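Local coordinates for protein neutral ceramidase (Pseudomonas aeruginosa, PDB 2ZWS) that hydrolyses the N-acyl bond of ceramide to give sphingosine and a free fatty acid, and also runs the reverse synthesis, using a bound zinc ion, at residues I198-H204 and A240-A246; Q181-L185 and K279-A284; N219-A223 and R270-Q276. One frame throughout, in Å; residues are numbered along the deposited sequence. Where two conformers were deposited one is given.

Interaction 1: I198-H204 and A240-A246; sequences ISWFPVH and AFAQTNA. With ZN (zinc ion), chain B.
Ser-199 sits between Ala-240 and Ala-242 as two parallel strands run side by side: its N donates to Ala-240 O (2.8 Å) and its O accepts from Ala-242 N (2.7 Å), both bonds nearly straight. Phe-201 N then donates to Ala-242 O, the last backbone bond before both chains leave the sheet.

Past that point Gln-243 takes over the pairing with its side chain. From CB, CG stands beside the backbone N, opposite the carbonyl carbon, and a single bend at chi2 (-76°) swings the carboxamide across to Val-203. At the tip, OE1 receives Val-203 N at 3.1 Å, in the carbonyl plane and on a lone pair, while NE2 gives a hydrogen to Val-203 O at 2.8 Å. That acceptor is met from above its carbonyl plane, although it lies in the plane of the glutamine amide. One primary amide, donor and acceptor together, thus satisfies both polar atoms of a backbone residue; NE2 also bonds to Thr-96 O.

On one face of the sheet the small CB of Ala-242 lies 3.5 Å from Trp-200 CD1, and Gln-243 O meets the indole at its edge. On the other, Ser-199 OG lies against Phe-241 and shares a water with Ala-242 O, to which the water donates. Pro-202, with no N-H to satisfy, packs its CB on Ala-246 CB at 3.7 Å.

The segment closes with His-204, whose NE2 binds zinc at 2.1 Å together with His-97, Glu-411, Tyr-448 and a water; on the other ring nitrogen, ND1 is hydrogen-bonded to Leu-249 O. The parallel pair belongs to a mixed sheet, and the loop beyond strand 194-200 delivers a ligand to the zinc site of neutral ceramidase.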
loop_
_atom_site.group_PDB
_atom_site.type_symbol
_atom_site.label_atom_id
_atom_site.label_comp_id
_atom_site.label_asym_id
_atom_site.label_seq_id
_atom_site.Cartn_x
_atom_site.Cartn_y
_atom_site.Cartn_z
ATOM N N ILE A 198 3.649 -4.063 13.946
ATOM C CA ILE A 198 3.068 -4.426 12.650
ATOM C C ILE A 198 1.813 -5.263 12.929
ATOM O O ILE A 198 1.886 -6.277 13.633
ATOM C CB ILE A 198 4.043 -5.262 11.771
ATOM C CG1 ILE A 198 5.412 -4.559 11.596
ATOM C CG2 ILE A 198 3.370 -5.616 10.423
ATOM C CD1 ILE A 198 6.514 -5.529 11.162
ATOM N N SER A 199 0.684 -4.807 12.392
ATOM C CA SER A 199 -0.595 -5.549 12.450
ATOM C C SER A 199 -0.891 -6.173 11.077
ATOM O O SER A 199 -0.771 -5.492 10.046
ATOM C CB SER A 199 -1.748 -4.596 12.816
ATOM O OG SER A 199 -3.008 -5.086 12.377
ATOM N N TRP A 200 -1.252 -7.460 11.051
ATOM C CA TRP A 200 -1.672 -8.108 9.794
ATOM C C TRP A 200 -3.131 -8.492 9.922
ATOM O O TRP A 200 -3.522 -9.219 10.851
ATOM C CB TRP A 200 -0.890 -9.397 9.519
ATOM C CG TRP A 200 0.534 -9.195 9.107
ATOM C CD1 TRP A 200 0.998 -9.041 7.835
ATOM C CD2 TRP A 200 1.693 -9.186 9.964
ATOM N NE1 TRP A 200 2.370 -8.913 7.835
ATOM C CE2 TRP A 200 2.829 -9.005 9.125
ATOM C CE3 TRP A 200 1.888 -9.325 11.358
ATOM C CZ2 TRP A 200 4.138 -8.955 9.619
ATOM C CZ3 TRP A 200 3.214 -9.259 11.858
ATOM C CH2 TRP A 200 4.321 -9.074 10.978
ATOM N N PHE A 201 -3.940 -8.003 8.999
ATOM C CA PHE A 201 -5.379 -8.292 9.007
ATOM C C PHE A 201 -5.917 -8.039 7.594
ATOM O O PHE A 201 -5.598 -7.002 7.012
ATOM C CB PHE A 201 -6.125 -7.405 10.015
ATOM C CG PHE A 201 -7.612 -7.552 9.946
ATOM C CD1 PHE A 201 -8.384 -6.561 9.353
ATOM C CD2 PHE A 201 -8.256 -8.667 10.506
ATOM C CE1 PHE A 201 -9.772 -6.687 9.257
ATOM C CE2 PHE A 201 -9.664 -8.816 10.405
ATOM C CZ PHE A 201 -10.423 -7.817 9.796
ATOM N N PRO A 202 -6.703 -8.975 7.026
ATOM C CA PRO A 202 -7.128 -8.758 5.630
ATOM C C PRO A 202 -8.425 -7.980 5.487
ATOM O O PRO A 202 -9.470 -8.400 5.998
ATOM C CB PRO A 202 -7.311 -10.188 5.091
ATOM C CG PRO A 202 -7.759 -10.986 6.348
ATOM C CD PRO A 202 -7.170 -10.271 7.572
ATOM N N VAL A 203 -8.362 -6.871 4.757
ATOM C CA VAL A 203 -9.554 -6.114 4.368
ATOM C C VAL A 203 -9.136 -5.129 3.283
ATOM O O VAL A 203 -8.144 -4.427 3.472
ATOM C CB VAL A 203 -10.234 -5.386 5.584
ATOM C CG1 VAL A 203 -9.283 -4.346 6.275
ATOM C CG2 VAL A 203 -11.578 -4.758 5.152
ATOM N N HIS A 204 -9.852 -5.110 2.158
ATOM C CA HIS A 204 -9.545 -4.114 1.121
ATOM C C HIS A 204 -9.524 -2.695 1.688
ATOM O O HIS A 204 -10.414 -2.298 2.441
ATOM C CB HIS A 204 -10.511 -4.182 -0.068
ATOM C CG HIS A 204 -10.020 -5.039 -1.186
ATOM N ND1 HIS A 204 -9.978 -6.420 -1.104
ATOM C CD2 HIS A 204 -9.544 -4.713 -2.414
ATOM C CE1 HIS A 204 -9.469 -6.897 -2.232
ATOM N NE2 HIS A 204 -9.190 -5.880 -3.034
ATOM N N ALA A 240 2.636 -0.142 11.432
ATOM C CA ALA A 240 2.228 -0.602 10.086
ATOM C C ALA A 240 0.959 -1.468 10.196
ATOM O O ALA A 240 0.875 -2.350 11.028
ATOM C CB ALA A 240 3.353 -1.405 9.409
ATOM N N PHE A 241 -0.013 -1.210 9.320
ATOM C CA PHE A 241 -1.152 -2.083 9.153
ATOM C C PHE A 241 -1.024 -2.742 7.793
ATOM O O PHE A 241 -1.199 -2.080 6.741
ATOM C CB PHE A 241 -2.459 -1.300 9.324
ATOM C CG PHE A 241 -2.753 -1.025 10.755
ATOM C CD1 PHE A 241 -2.068 -0.005 11.403
ATOM C CD2 PHE A 241 -3.653 -1.818 11.478
ATOM C CE1 PHE A 241 -2.274 0.248 12.775
ATOM C CE2 PHE A 241 -3.871 -1.558 12.847
ATOM C CZ PHE A 241 -3.163 -0.550 13.488
ATOM N N ALA A 242 -0.679 -4.030 7.832
ATOM C CA ALA A 242 -0.410 -4.853 6.651
ATOM C C ALA A 242 -1.584 -5.787 6.322
ATOM O O ALA A 242 -2.488 -6.015 7.154
ATOM C CB ALA A 242 0.845 -5.690 6.862
ATOM N N GLN A 243 -1.578 -6.288 5.093
ATOM C CA GLN A 243 -2.593 -7.242 4.608
ATOM C C GLN A 243 -2.211 -8.698 4.837
ATOM O O GLN A 243 -1.035 -9.016 4.998
ATOM C CB GLN A 243 -2.812 -7.073 3.092
ATOM C CG GLN A 243 -3.405 -5.724 2.727
ATOM C CD GLN A 243 -4.882 -5.616 3.029
ATOM O OE1 GLN A 243 -5.523 -6.559 3.561
ATOM N NE2 GLN A 243 -5.457 -4.476 2.646
ATOM N N THR A 244 -3.212 -9.585 4.842
ATOM C CA THR A 244 -2.951 -11.028 4.674
ATOM C C THR A 244 -3.569 -11.531 3.359
ATOM O O THR A 244 -3.076 -11.200 2.282
ATOM C CB THR A 244 -3.350 -11.883 5.910
ATOM O OG1 THR A 244 -4.757 -11.791 6.148
ATOM C CG2 THR A 244 -2.603 -11.413 7.132
ATOM N N ASN A 245 -4.646 -12.308 3.455
ATOM C CA ASN A 245 -5.318 -12.846 2.296
ATOM C C ASN A 245 -6.651 -12.089 2.174
ATOM O O ASN A 245 -7.677 -12.501 2.728
ATOM C CB ASN A 245 -5.519 -14.385 2.410
ATOM C CG ASN A 245 -5.681 -14.878 3.861
ATOM O OD1 ASN A 245 -4.873 -15.688 4.346
ATOM N ND2 ASN A 245 -6.726 -14.410 4.545
ATOM N N ALA A 246 -6.627 -10.981 1.437
ATOM C CA ALA A 246 -7.777 -10.045 1.368
ATOM C C ALA A 246 -8.485 -10.029 0.008
ATOM O O ALA A 246 -9.339 -9.164 -0.238
ATOM C CB ALA A 246 -7.301 -8.631 1.723
HETATM ZN ZN ZN B . -7.869 -5.859 -4.682
HETATM O O HOH W 1 -3.540 -4.665 9.600
HETATM O O HOH W 2 -8.475 -4.199 -5.843
#

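Interaction 2: Q181-L185 and K279-A284; sequences QMSVL and KAYEIA
Strand 181-185 and helix 279-284 run with their N-to-C directions 55° apart, their axes approaching to 8.3 Å, so the helix lies slantwise over one face of the sheet at this strand. Met-182 and Val-184, two residues apart, both point toward it; the helix answers with Ala-280 and Ile-283, with Lys-279 and Ala-284 at the margins.

Met-182 reaches farthest. The chain is extended through chi1 (176°) and chi2 (178°) as far as SD, before it bends toward CE; this carries the sulfur to 3.7 Å from Ala-280 CB, where a small residue lets the thioether lie close to the helix backbone. Nearer the strand, Met-182 CG touches Ile-283 CD1 at 3.9 Å. The branched Val-184 presents CG2 to Ile-283 CG2 at 3.8 Å, and its other methyl, CG1, brushes Ala-284 CB. Lys-279 lends only the aliphatic base of its chain, CB and CG, to the sulfur; its NZ turns outward to a salt bridge with Glu-282 OE1 (3.2 Å).

The strand's own backbone bonds go to neighbouring strands, through Gly-149, Gly-151, Ile-198 and Trp-200. What joins it to the helix is therefore apolar contact, dispersion and the hydrophobic effect, with charge kept to the outer side.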
loop_
_atom_site.group_PDB
_atom_site.type_symbol
_atom_site.label_atom_id
_atom_site.label_comp_id
_atom_site.label_asym_id
_atom_site.label_seq_id
_atom_site.Cartn_x
_atom_site.Cartn_y
_atom_site.Cartn_z
ATOM N N GLN A 181 -8.776 -13.252 11.672
ATOM C CA GLN A 181 -7.526 -13.222 12.432
ATOM C C GLN A 181 -6.695 -11.979 12.166
ATOM O O GLN A 181 -6.308 -11.717 11.021
ATOM C CB GLN A 181 -6.672 -14.465 12.178
ATOM C CG GLN A 181 -5.429 -14.479 13.092
ATOM C CD GLN A 181 -4.742 -15.832 13.099
ATOM O OE1 GLN A 181 -4.945 -16.652 14.013
ATOM N NE2 GLN A 181 -3.962 -16.087 12.081
ATOM N N MET A 182 -6.427 -11.234 13.237
ATOM C CA MET A 182 -5.381 -10.233 13.218
ATOM C C MET A 182 -4.174 -10.732 14.029
ATOM O O MET A 182 -4.329 -11.221 15.158
ATOM C CB MET A 182 -5.877 -8.913 13.809
ATOM C CG MET A 182 -4.765 -7.852 13.887
ATOM S SD MET A 182 -5.328 -6.277 14.525
ATOM C CE MET A 182 -6.261 -5.645 13.103
ATOM N N SER A 183 -2.977 -10.595 13.464
ATOM C CA SER A 183 -1.726 -10.923 14.150
ATOM C C SER A 183 -0.968 -9.622 14.359
ATOM O O SER A 183 -1.019 -8.718 13.517
ATOM C CB SER A 183 -0.865 -11.845 13.262
ATOM O OG SER A 183 -1.561 -13.052 12.949
ATOM N N VAL A 184 -0.257 -9.515 15.482
ATOM C CA VAL A 184 0.556 -8.327 15.755
ATOM C C VAL A 184 1.946 -8.736 16.196
ATOM O O VAL A 184 2.093 -9.545 17.118
ATOM C CB VAL A 184 -0.096 -7.385 16.823
ATOM C CG1 VAL A 184 0.783 -6.125 17.066
ATOM C CG2 VAL A 184 -1.512 -6.997 16.418
ATOM N N LEU A 185 2.955 -8.185 15.506
ATOM C CA LEU A 185 4.351 -8.242 15.970
ATOM C C LEU A 185 4.684 -6.898 16.629
ATOM O O LEU A 185 4.658 -5.845 15.972
ATOM C CB LEU A 185 5.323 -8.520 14.810
ATOM C CG LEU A 185 6.822 -8.667 15.154
ATOM C CD1 LEU A 185 7.094 -9.806 16.115
ATOM C CD2 LEU A 185 7.632 -8.894 13.893
ATOM N N LYS A 279 -8.359 -3.326 17.728
ATOM C CA LYS A 279 -7.960 -4.717 17.899
ATOM C C LYS A 279 -6.447 -4.865 18.004
ATOM O O LYS A 279 -5.954 -5.651 18.838
ATOM C CB LYS A 279 -8.549 -5.618 16.797
ATOM C CG LYS A 279 -8.384 -7.141 17.069
ATOM C CD LYS A 279 -9.215 -7.537 18.293
ATOM C CE LYS A 279 -9.122 -8.998 18.665
ATOM N NZ LYS A 279 -10.219 -9.195 19.666
ATOM N N ALA A 280 -5.702 -4.120 17.172
ATOM C CA ALA A 280 -4.230 -4.210 17.181
ATOM C C ALA A 280 -3.702 -3.750 18.525
ATOM O O ALA A 280 -2.825 -4.381 19.096
ATOM C CB ALA A 280 -3.633 -3.360 16.057
ATOM N N TYR A 281 -4.278 -2.662 19.026
ATOM C CA TYR A 281 -3.859 -2.109 20.291
ATOM C C TYR A 281 -4.148 -3.099 21.429
ATOM O O TYR A 281 -3.309 -3.286 22.327
ATOM C CB TYR A 281 -4.600 -0.787 20.551
ATOM C CG TYR A 281 -3.961 0.010 21.641
ATOM C CD1 TYR A 281 -4.471 -0.007 22.938
ATOM C CD2 TYR A 281 -2.820 0.760 21.389
ATOM C CE1 TYR A 281 -3.827 0.710 23.962
ATOM C CE2 TYR A 281 -2.184 1.470 22.401
ATOM C CZ TYR A 281 -2.703 1.442 23.672
ATOM O OH TYR A 281 -2.081 2.160 24.651
ATOM N N GLU A 282 -5.324 -3.719 21.378
ATOM C CA GLU A 282 -5.727 -4.745 22.362
ATOM C C GLU A 282 -4.717 -5.902 22.346
ATOM O O GLU A 282 -4.172 -6.306 23.398
ATOM C CB GLU A 282 -7.116 -5.294 22.037
ATOM C CG GLU A 282 -7.485 -6.444 22.975
ATOM C CD GLU A 282 -8.804 -7.105 22.687
ATOM O OE1 GLU A 282 -9.446 -6.837 21.652
ATOM O OE2 GLU A 282 -9.234 -7.927 23.538
ATOM N N ILE A 283 -4.418 -6.407 21.152
ATOM C CA ILE A 283 -3.513 -7.569 21.058
ATOM C C ILE A 283 -2.115 -7.207 21.557
ATOM O O ILE A 283 -1.519 -7.952 22.374
ATOM C CB ILE A 283 -3.445 -8.105 19.618
ATOM C CG1 ILE A 283 -4.816 -8.651 19.202
ATOM C CG2 ILE A 283 -2.278 -9.116 19.446
ATOM C CD1 ILE A 283 -4.948 -8.863 17.692
ATOM N N ALA A 284 -1.578 -6.082 21.057
ATOM C CA ALA A 284 -0.236 -5.648 21.479
ATOM C C ALA A 284 -0.187 -5.553 22.999
ATOM O O ALA A 284 0.802 -5.960 23.608
ATOM C CB ALA A 284 0.186 -4.306 20.830
#

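Interaction 3: N219-A223 and R270-Q276; sequences NKGYA and REIGLRQ
Lys-220 NZ donates to Gln-276 OE1 at 2.7 Å, meeting the oxygen nearly head-on, with a C=O...N angle of 170°. The lysine leaves its helix pointing away from the partner, runs extended to CE and bends at its last torsion (chi4 -67°), which brings the ammonium group back to the glutamine. The same NZ also bonds to Phe-201 O, so the buried charge is held by neutral oxygens, an arrangement that should spread it over several dipoles.

The other half of the carboxamide is used as fully. Gln-276 NE2 donates to Asn-219 OD1 at 3.0 Å and, at 3.3 Å, to Ile-272 O one turn earlier in its own helix. Both acceptors lie close to the glutamine's amide plane, yet each is approached from above its own carbonyl plane; the two side-chain amides are turned steeply against each other. Held at both atoms, the Gln-276 amide has its rotation fixed. Asn-219 ND2 in turn bonds to Ser-207 OG.

Beside these amides the helices come very close. Gly-273, with no side chain, lets its CA lie 3.3 Å from Asn-219 O, and Ala-223 CB rests 3.5 Å from Gly-273 O. Farther out, in the conformers given, Arg-270 lays its CG over one face of the Tyr-222 ring, 3.9 Å from the centroid, a CH-pi contact, Leu-274 CD2 meets the ring's edge at 3.6 Å from CE1, and a water joins Tyr-222 OH to Arg-270 NH1 at the outer margin.

The segments belong to helices 218-231 and 265-286, whose local axes are 56° apart. Phe-241 of strand 238-242 packs on Lys-220 and Ala-223, Pro-251 of strand 249-251 touches Asn-219 and Ile-272, and Trp-582 meets the Tyr-222 ring edge-to-face.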
loop_
_atom_site.group_PDB
_atom_site.type_symbol
_atom_site.label_atom_id
_atom_site.label_comp_id
_atom_site.label_asym_id
_atom_site.label_seq_id
_atom_site.Cartn_x
_atom_site.Cartn_y
_atom_site.Cartn_z
ATOM N N ASN A 219 -8.179 3.119 4.878
ATOM C CA ASN A 219 -8.471 2.740 6.246
ATOM C C ASN A 219 -7.245 2.236 7.021
ATOM O O ASN A 219 -7.080 2.538 8.213
ATOM C CB ASN A 219 -9.686 1.802 6.346
ATOM C CG ASN A 219 -9.534 0.505 5.567
ATOM O OD1 ASN A 219 -8.579 -0.246 5.775
ATOM N ND2 ASN A 219 -10.537 0.185 4.723
ATOM N N LYS A 220 -6.365 1.479 6.364
ATOM C CA LYS A 220 -5.141 1.026 7.053
ATOM C C LYS A 220 -4.219 2.179 7.355
ATOM O O LYS A 220 -3.606 2.237 8.415
ATOM C CB LYS A 220 -4.438 -0.063 6.233
ATOM C CG LYS A 220 -5.249 -1.417 6.286
ATOM C CD LYS A 220 -4.431 -2.552 5.696
ATOM C CE LYS A 220 -5.158 -3.912 5.897
ATOM N NZ LYS A 220 -5.229 -4.278 7.350
ATOM N N GLY A 221 -4.189 3.151 6.454
ATOM C CA GLY A 221 -3.402 4.356 6.689
ATOM C C GLY A 221 -3.946 5.165 7.856
ATOM O O GLY A 221 -3.147 5.784 8.598
ATOM N N TYR A 222 -5.270 5.217 8.016
ATOM C CA TYR A 222 -5.837 5.912 9.173
ATOM C C TYR A 222 -5.473 5.174 10.469
ATOM O O TYR A 222 -5.112 5.791 11.467
ATOM C CB TYR A 222 -7.367 6.062 9.105
ATOM C CG TYR A 222 -7.800 6.842 10.328
ATOM C CD1 TYR A 222 -8.316 6.186 11.446
ATOM C CD2 TYR A 222 -7.598 8.228 10.404
ATOM C CE1 TYR A 222 -8.657 6.880 12.595
ATOM C CE2 TYR A 222 -7.936 8.949 11.554
ATOM C CZ TYR A 222 -8.459 8.259 12.647
ATOM O OH TYR A 222 -8.800 8.931 13.787
ATOM N N ALA A 223 -5.538 3.846 10.446
ATOM C CA ALA A 223 -5.116 3.087 11.636
ATOM C C ALA A 223 -3.679 3.423 12.057
ATOM O O ALA A 223 -3.416 3.633 13.251
ATOM C CB ALA A 223 -5.274 1.602 11.363
ATOM N N ARG A 270 -12.287 6.401 8.497
ATOM C CA ARG A 270 -11.932 6.570 9.907
ATOM C C ARG A 270 -12.483 5.417 10.763
ATOM O O ARG A 270 -11.781 4.874 11.596
ATOM C CB ARG A 270 -12.453 7.924 10.415
ATOM C CG ARG A 270 -11.929 8.320 11.793
ATOM C CD ARG A 270 -12.339 9.746 12.159
ATOM N NE ARG A 270 -11.936 10.085 13.523
ATOM C CZ ARG A 270 -11.873 11.323 14.016
ATOM N NH1 ARG A 270 -11.487 11.508 15.267
ATOM N NH2 ARG A 270 -12.184 12.377 13.267
ATOM N N GLU A 271 -13.740 5.053 10.537
ATOM C CA GLU A 271 -14.380 4.009 11.328
ATOM C C GLU A 271 -13.735 2.643 11.128
ATOM O O GLU A 271 -13.454 1.956 12.103
ATOM C CB GLU A 271 -15.867 3.943 11.011
ATOM C CG GLU A 271 -16.642 2.846 11.765
ATOM C CD GLU A 271 -16.616 2.976 13.286
ATOM O OE1 GLU A 271 -16.316 4.060 13.838
ATOM O OE2 GLU A 271 -16.928 1.960 13.953
ATOM N N ILE A 272 -13.521 2.248 9.879
ATOM C CA ILE A 272 -12.903 0.934 9.590
ATOM C C ILE A 272 -11.449 0.941 10.054
ATOM O O ILE A 272 -10.940 -0.054 10.586
ATOM C CB ILE A 272 -13.074 0.531 8.084
ATOM C CG1 ILE A 272 -14.563 0.456 7.715
ATOM C CG2 ILE A 272 -12.330 -0.797 7.723
ATOM C CD1 ILE A 272 -15.397 -0.536 8.609
ATOM N N GLY A 273 -10.759 2.072 9.884
ATOM C CA GLY A 273 -9.428 2.204 10.473
ATOM C C GLY A 273 -9.428 2.048 11.974
ATOM O O GLY A 273 -8.584 1.341 12.538
ATOM N N LEU A 274 -10.371 2.701 12.629
ATOM C CA LEU A 274 -10.452 2.601 14.093
ATOM C C LEU A 274 -10.751 1.183 14.558
ATOM O O LEU A 274 -10.226 0.757 15.590
ATOM C CB LEU A 274 -11.493 3.553 14.666
ATOM C CG LEU A 274 -11.057 5.016 14.678
ATOM C CD1 LEU A 274 -12.231 5.890 15.090
ATOM C CD2 LEU A 274 -9.866 5.255 15.595
ATOM N N ARG A 275 -11.587 0.455 13.818
ATOM C CA ARG A 275 -11.895 -0.932 14.203
ATOM C C ARG A 275 -10.641 -1.802 14.178
ATOM O O ARG A 275 -10.385 -2.575 15.110
ATOM C CB ARG A 275 -12.994 -1.519 13.316
ATOM C CG ARG A 275 -14.343 -0.875 13.587
ATOM C CD ARG A 275 -15.411 -1.388 12.668
ATOM N NE ARG A 275 -16.612 -0.567 12.822
ATOM C CZ ARG A 275 -17.769 -0.757 12.197
ATOM N NH1 ARG A 275 -17.934 -1.768 11.345
ATOM N NH2 ARG A 275 -18.772 0.094 12.422
ATOM N N GLN A 276 -9.803 -1.578 13.169
ATOM C CA GLN A 276 -8.526 -2.318 13.060
ATOM C C GLN A 276 -7.566 -1.886 14.142
ATOM O O GLN A 276 -6.933 -2.722 14.787
ATOM C CB GLN A 276 -7.878 -2.117 11.689
ATOM C CG GLN A 276 -8.712 -2.747 10.579
ATOM C CD GLN A 276 -8.161 -2.423 9.231
ATOM O OE1 GLN A 276 -7.229 -3.068 8.783
ATOM N NE2 GLN A 276 -8.705 -1.400 8.584
HETATM O O HOH W 3 -10.161 9.082 16.166
#

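Interaction 1 is the most central of the three and wholly buried, pairing strands by backbone bonds before handing on to loops at the zinc. Interaction 2 lies farther out, about 19 Å from the chain's centre, and joins the same sheet, through the adjoining strand 181-189, to helix 265-286. Interaction 3, intermediate and largely buried but with Arg-270 exposed at its margin, ties that helix to helix 218-231, which leads into strand 238-242. Lys-220 is the polar bridge between interactions 1 and 3, whereas Met-182 touches both by packing alone, SD against Ser-199 OG and CE against Gln-276 O. Chemistry follows place: backbone hydrogen bonds within the sheet, dispersion between sheet and helix, and amides with a buried lysine between the helices.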